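Local coordinates for protein BAG family molecular chaperone regulator 3 (Arabidopsis thaliana, PDB 4HWF) that binds the ATPase domain of HSP70 chaperones, probably through its BAG domain, and probably acts as a co-chaperone in programmed cell death and stress responses, at residues A[52-57]-A[66-71]; A[8-13]-A[47-52]. One frame throughout, in Å; residues are numbered along the deposited sequence.

Contact 1. Residues A[52-57]-A[66-71]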
loop_
_atom_site.group_PDB
_atom_site.type_symbol
_atom_site.label_atom_id
_atom_site.label_comp_id
_atom_site.label_asym_id
_atom_site.label_seq_id
_atom_site.Cartn_x
_atom_site.Cartn_y
_atom_site.Cartn_z
ATOM N N ARG A 52 3.215 8.148 6.418
ATOM C CA ARG A 52 4.299 9.132 6.432
ATOM C C ARG A 52 4.227 10.055 5.220
ATOM O O ARG A 52 4.477 11.253 5.325
ATOM C CB ARG A 52 5.678 8.471 6.446
ATOM C CG ARG A 52 6.049 7.814 7.735
ATOM C CD ARG A 52 7.419 7.154 7.616
ATOM N NE ARG A 52 8.333 7.908 6.750
ATOM C CZ ARG A 52 9.202 8.823 7.177
ATOM N NH1 ARG A 52 9.277 9.124 8.472
ATOM N NH2 ARG A 52 10.005 9.438 6.307
ATOM N N LEU A 53 3.910 9.483 4.068
ATOM C CA LEU A 53 3.861 10.249 2.820
ATOM C C LEU A 53 2.730 11.277 2.891
ATOM O O LEU A 53 2.925 12.457 2.597
ATOM C CB LEU A 53 3.637 9.307 1.633
ATOM C CG LEU A 53 3.597 9.967 0.247
ATOM C CD1 LEU A 53 4.895 10.749 -0.030
ATOM C CD2 LEU A 53 3.318 8.947 -0.850
ATOM N N ASP A 54 1.554 10.809 3.296
ATOM C CA ASP A 54 0.383 11.668 3.450
ATOM C C ASP A 54 0.614 12.806 4.435
ATOM O O ASP A 54 0.183 13.935 4.194
ATOM C CB ASP A 54 -0.849 10.856 3.848
ATOM C CG ASP A 54 -1.433 10.075 2.676
ATOM O OD1 ASP A 54 -1.002 10.334 1.523
ATOM O OD2 ASP A 54 -2.313 9.211 2.910
ATOM N N ALA A 55 1.299 12.511 5.537
ATOM C CA ALA A 55 1.602 13.536 6.537
ATOM C C ALA A 55 2.479 14.645 5.921
ATOM O O ALA A 55 2.341 15.834 6.244
ATOM C CB ALA A 55 2.295 12.900 7.753
ATOM N N ILE A 56 3.382 14.251 5.030
ATOM C CA ILE A 56 4.213 15.223 4.316
ATOM C C ILE A 56 3.384 16.034 3.310
ATOM O O ILE A 56 3.425 17.267 3.290
ATOM C CB ILE A 56 5.412 14.520 3.602
ATOM C CG1 ILE A 56 6.444 14.045 4.632
ATOM C CG2 ILE A 56 6.057 15.449 2.580
ATOM C CD1 ILE A 56 7.343 12.928 4.120
ATOM N N ILE A 57 2.620 15.343 2.490
ATOM C CA ILE A 57 1.789 16.000 1.490
ATOM C C ILE A 57 0.819 17.003 2.132
ATOM O O ILE A 57 0.695 18.150 1.672
ATOM C CB ILE A 57 1.012 14.967 0.669
ATOM C CG1 ILE A 57 1.972 14.146 -0.213
ATOM C CG2 ILE A 57 -0.074 15.632 -0.177
ATOM C CD1 ILE A 57 1.317 12.891 -0.786
ATOM N N ARG A 66 -7.185 12.202 5.740
ATOM C CA ARG A 66 -8.298 11.281 5.627
ATOM C C ARG A 66 -8.966 11.403 4.261
ATOM O O ARG A 66 -9.341 10.405 3.655
ATOM C CB ARG A 66 -9.329 11.528 6.721
ATOM C CG ARG A 66 -10.541 10.627 6.575
ATOM C CD ARG A 66 -11.305 10.486 7.879
ATOM N NE ARG A 66 -12.273 9.395 7.808
ATOM C CZ ARG A 66 -12.948 8.924 8.854
ATOM N NH1 ARG A 66 -12.762 9.452 10.063
ATOM N NH2 ARG A 66 -13.809 7.923 8.689
ATOM N N LYS A 67 -9.096 12.633 3.784
ATOM C CA LYS A 67 -9.715 12.905 2.487
ATOM C C LYS A 67 -8.925 12.289 1.318
ATOM O O LYS A 67 -9.504 11.667 0.440
ATOM C CB LYS A 67 -9.855 14.415 2.304
ATOM C CG LYS A 67 -10.542 14.851 1.022
ATOM C CD LYS A 67 -10.600 16.379 0.951
ATOM C CE LYS A 67 -11.359 16.864 -0.281
ATOM N NZ LYS A 67 -11.405 18.360 -0.337
ATOM N N MET A 68 -7.608 12.484 1.308
ATOM C CA MET A 68 -6.743 11.886 0.292
ATOM C C MET A 68 -6.885 10.358 0.279
ATOM O O MET A 68 -6.960 9.745 -0.787
ATOM C CB MET A 68 -5.272 12.294 0.513
ATOM C CG MET A 68 -4.948 13.765 0.187
ATOM S SD MET A 68 -3.452 14.421 1.035
ATOM C CE MET A 68 -2.653 12.925 1.250
ATOM N N GLN A 69 -6.905 9.744 1.461
ATOM C CA GLN A 69 -7.029 8.287 1.564
ATOM C C GLN A 69 -8.380 7.769 1.056
ATOM O O GLN A 69 -8.433 6.778 0.328
ATOM C CB GLN A 69 -6.784 7.805 2.995
ATOM C CG GLN A 69 -7.032 6.322 3.223
ATOM C CD GLN A 69 -6.026 5.420 2.499
ATOM O OE1 GLN A 69 -5.158 5.895 1.764
ATOM N NE2 GLN A 69 -6.149 4.116 2.708
ATOM N N VAL A 70 -9.468 8.424 1.443
ATOM C CA VAL A 70 -10.794 8.026 0.954
ATOM C C VAL A 70 -10.849 8.149 -0.570
ATOM O O VAL A 70 -11.381 7.281 -1.245
ATOM C CB VAL A 70 -11.931 8.860 1.594
ATOM C CG1 VAL A 70 -13.267 8.598 0.885
ATOM C CG2 VAL A 70 -12.043 8.550 3.074
ATOM N N GLN A 71 -10.260 9.215 -1.107
ATOM C CA GLN A 71 -10.240 9.467 -2.549
ATOM C C GLN A 71 -9.481 8.391 -3.339
ATOM O O GLN A 71 -9.973 7.894 -4.357
ATOM C CB GLN A 71 -9.619 10.842 -2.833
ATOM C CG GLN A 71 -9.867 11.403 -4.241
ATOM C CD GLN A 71 -9.063 10.710 -5.338
ATOM O OE1 GLN A 71 -7.872 10.400 -5.173
ATOM N NE2 GLN A 71 -9.717 10.465 -6.478
#

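Contact 2. Residues A[8-13]-A[47-52]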
loop_
_atom_site.group_PDB
_atom_site.type_symbol
_atom_site.label_atom_id
_atom_site.label_comp_id
_atom_site.label_asym_id
_atom_site.label_seq_id
_atom_site.Cartn_x
_atom_site.Cartn_y
_atom_site.Cartn_z
ATOM N N SER A 8 11.834 11.107 -0.994
ATOM C CA SER A 8 12.818 10.205 -1.594
ATOM C C SER A 8 13.010 8.924 -0.798
ATOM O O SER A 8 13.021 7.836 -1.364
ATOM C CB SER A 8 14.176 10.896 -1.722
ATOM O OG SER A 8 14.211 11.723 -2.862
ATOM N N ASP A 9 13.193 9.063 0.511
ATOM C CA ASP A 9 13.422 7.909 1.375
ATOM C C ASP A 9 12.216 6.978 1.365
ATOM O O ASP A 9 12.353 5.761 1.386
ATOM C CB ASP A 9 13.727 8.360 2.804
ATOM C CG ASP A 9 14.977 9.228 2.890
ATOM O OD1 ASP A 9 15.798 9.194 1.943
ATOM O OD2 ASP A 9 15.143 9.944 3.911
ATOM N N ILE A 10 11.024 7.562 1.332
ATOM C CA ILE A 10 9.811 6.768 1.277
ATOM C C ILE A 10 9.767 5.987 -0.031
ATOM O O ILE A 10 9.442 4.800 -0.052
ATOM C CB ILE A 10 8.558 7.661 1.432
ATOM C CG1 ILE A 10 8.465 8.178 2.872
ATOM C CG2 ILE A 10 7.310 6.897 1.069
ATOM C CD1 ILE A 10 7.487 9.336 3.045
ATOM N N SER A 11 10.100 6.666 -1.124
ATOM C CA SER A 11 10.161 6.034 -2.433
ATOM C C SER A 11 11.112 4.831 -2.398
ATOM O O SER A 11 10.763 3.739 -2.817
ATOM C CB SER A 11 10.630 7.053 -3.476
ATOM O OG SER A 11 10.577 6.503 -4.774
ATOM N N PHE A 12 12.308 5.042 -1.871
ATOM C CA PHE A 12 13.274 3.957 -1.719
ATOM C C PHE A 12 12.707 2.809 -0.893
ATOM O O PHE A 12 12.793 1.644 -1.284
ATOM C CB PHE A 12 14.556 4.473 -1.068
ATOM C CG PHE A 12 15.413 3.387 -0.465
ATOM C CD1 PHE A 12 16.481 2.849 -1.178
ATOM C CD2 PHE A 12 15.153 2.902 0.818
ATOM C CE1 PHE A 12 17.276 1.845 -0.625
ATOM C CE2 PHE A 12 15.940 1.899 1.374
ATOM C CZ PHE A 12 17.004 1.370 0.649
ATOM N N GLU A 13 12.126 3.137 0.256
ATOM C CA GLU A 13 11.613 2.105 1.154
ATOM C C GLU A 13 10.452 1.334 0.535
ATOM O O GLU A 13 10.340 0.120 0.699
ATOM C CB GLU A 13 11.204 2.716 2.499
ATOM C CG GLU A 13 10.686 1.701 3.514
ATOM C CD GLU A 13 11.687 0.587 3.825
ATOM O OE1 GLU A 13 12.914 0.823 3.698
ATOM O OE2 GLU A 13 11.240 -0.524 4.194
ATOM N N MET A 47 1.535 0.374 4.869
ATOM C CA MET A 47 0.606 1.373 5.417
ATOM C C MET A 47 1.347 2.464 6.183
ATOM O O MET A 47 1.002 3.651 6.085
ATOM C CB MET A 47 -0.464 0.691 6.287
ATOM C CG MET A 47 -1.481 -0.108 5.460
ATOM S SD MET A 47 -2.647 0.964 4.546
ATOM C CE MET A 47 -3.543 1.657 5.956
ATOM N N ASN A 48 2.386 2.072 6.919
ATOM C CA ASN A 48 3.213 3.038 7.624
ATOM C C ASN A 48 3.899 4.025 6.686
ATOM O O ASN A 48 4.015 5.201 7.002
ATOM C CB ASN A 48 4.254 2.349 8.516
ATOM C CG ASN A 48 3.628 1.693 9.762
ATOM O OD1 ASN A 48 4.262 0.877 10.425
ATOM N ND2 ASN A 48 2.382 2.027 10.052
ATOM N N GLN A 49 4.366 3.545 5.537
ATOM C CA GLN A 49 4.995 4.424 4.557
ATOM C C GLN A 49 3.955 5.363 3.945
ATOM O O GLN A 49 4.233 6.531 3.707
ATOM C CB GLN A 49 5.675 3.595 3.450
ATOM C CG GLN A 49 6.854 2.771 3.949
ATOM C CD GLN A 49 7.870 3.623 4.664
ATOM O OE1 GLN A 49 8.276 4.661 4.159
ATOM N NE2 GLN A 49 8.269 3.204 5.864
ATOM N N LEU A 50 2.766 4.836 3.695
ATOM C CA LEU A 50 1.680 5.621 3.109
ATOM C C LEU A 50 1.291 6.762 4.035
ATOM O O LEU A 50 1.089 7.894 3.600
ATOM C CB LEU A 50 0.465 4.735 2.854
ATOM C CG LEU A 50 -0.727 5.431 2.188
ATOM C CD1 LEU A 50 -0.357 5.962 0.795
ATOM C CD2 LEU A 50 -1.911 4.482 2.096
ATOM N N LEU A 51 1.204 6.465 5.327
ATOM C CA LEU A 51 0.861 7.490 6.307
ATOM C C LEU A 51 1.944 8.551 6.413
ATOM O O LEU A 51 1.635 9.739 6.502
ATOM C CB LEU A 51 0.579 6.848 7.670
ATOM C CG LEU A 51 -0.362 7.522 8.664
ATOM C CD1 LEU A 51 -1.733 7.853 8.075
ATOM C CD2 LEU A 51 -0.505 6.605 9.894
ATOM N N ARG A 52 3.215 8.148 6.418
ATOM C CA ARG A 52 4.299 9.132 6.432
ATOM C C ARG A 52 4.227 10.055 5.220
ATOM O O ARG A 52 4.477 11.253 5.325
ATOM C CB ARG A 52 5.678 8.471 6.446
ATOM C CG ARG A 52 6.049 7.814 7.735
ATOM C CD ARG A 52 7.419 7.154 7.616
ATOM N NE ARG A 52 8.333 7.908 6.750
ATOM C CZ ARG A 52 9.202 8.823 7.177
ATOM N NH1 ARG A 52 9.277 9.124 8.472
ATOM N NH2 ARG A 52 10.005 9.438 6.307
#

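Contact 1. Residues A[52-57]-A[66-71]
Asp54 and Met68 lie closest across the two helical segments, with their CA atoms 7.8 Å apart. Both side chains leave the backbone toward the opposite helix. The methyl CE of Met68 comes to 3.1 Å from OD1 of Asp54 and 3.4 Å from CG of the same carboxylate. CE stands above the plane of the carboxylate, on the OD1 half, so it meets the flat side of the group. Asp54 OD2 is further off, 4.1 Å from Met68 CE. The chain of Met68 is bent at its last torsion, with chi3 only 25°, well away from a staggered value. Together with the short distance to OD1, this makes the exact methyl position somewhat doubtful. The sulfur faces Ile57, whose CG2 branch lies 3.8 Å from Met68 SD. CG2 is the branch anti to the backbone N of Ile57. This apolar touch sits at the end of helix 36-57.

The contact joins the second and third helices of the three-helix bundle that makes up the BAG domain. Helix 36-57 ends at Ile57, and a short linker leads into helix 62-86, so this is the closed end of a helical hairpin. In BAG domains of known relatives these two helices form the surface that binds the HSP70 ATPase domain; the same is likely here.

Asp54 is buried, and its charge is met by helix 62-86: OD2 makes a salt bridge with Arg72. Gln69 OE1 accepts a hydrogen bond from the same NH1 of Arg72. The salt bridge ties the helices together one turn on from Met68, and Gln69 helps to place the guanidinium from within helix 62-86. This pairing probably favours the charged form of Asp54 beside its methyl neighbour. The two segments bury 165 Å² between them.

Contact 2. Residues A[8-13]-A[47-52]
The Arg52 guanidinium meets Ile10 at its edge, with Ile10 CG1 near its plane and 3.9 Å from NE. The other flat group, the Gln49 amide, has Glu13 CG standing above its plane, 3.6 Å from Gln49 CD. The Glu13 carboxylate plane is turned 58° from this amide.

These pairs join the first and second helices of the three-helix BAG bundle. The segments run antiparallel, at 162° between directions, with axes 10.3 Å apart. The CA atoms of Ile10 and Gln49 are the nearest pair, 6.3 Å apart.

Gln49 is bent at chi2 (-54°), which folds its amide across the methylenes of Glu13. Its OE1 lies 3.7 Å from Ile10 CG1, so this oxygen packs on an aliphatic branch here. The Glu13 carboxylate finds its partner on its own helix, where OE1 forms a salt bridge with Arg16. Asp9 OD2 and Arg52 NH2 carry opposite charges but stay 5.7 Å apart, so any attraction is at a distance.

Ile10 is buried and also touches Leu53 and Ile56. Its terminal methyl CD1 ends 3.9 Å from Arg52 CB.

How the contacts relate
Helix 36-57 is the middle element common to both contacts. Contact 2 sets it against helix 3-29, and contact 1 sets its last turns against helix 62-86. Arg52 belongs to both ranges, but its side chain serves contact 2. The centres are about 12 Å apart. The two sites also touch directly: Ile10 CD1 lies 3.8 Å from Ile56 CD1, and 3.7 Å from Leu53 N. On the other side of the middle helix, Leu50 CD2 packs 3.6 Å from Gln69 OE1. In sequence, the pairing of contact 2 is complete by the time the chain reaches the partner helix of contact 1. Both lie within the BAG domain, the part that probably engages HSP70, as in other BAG proteins.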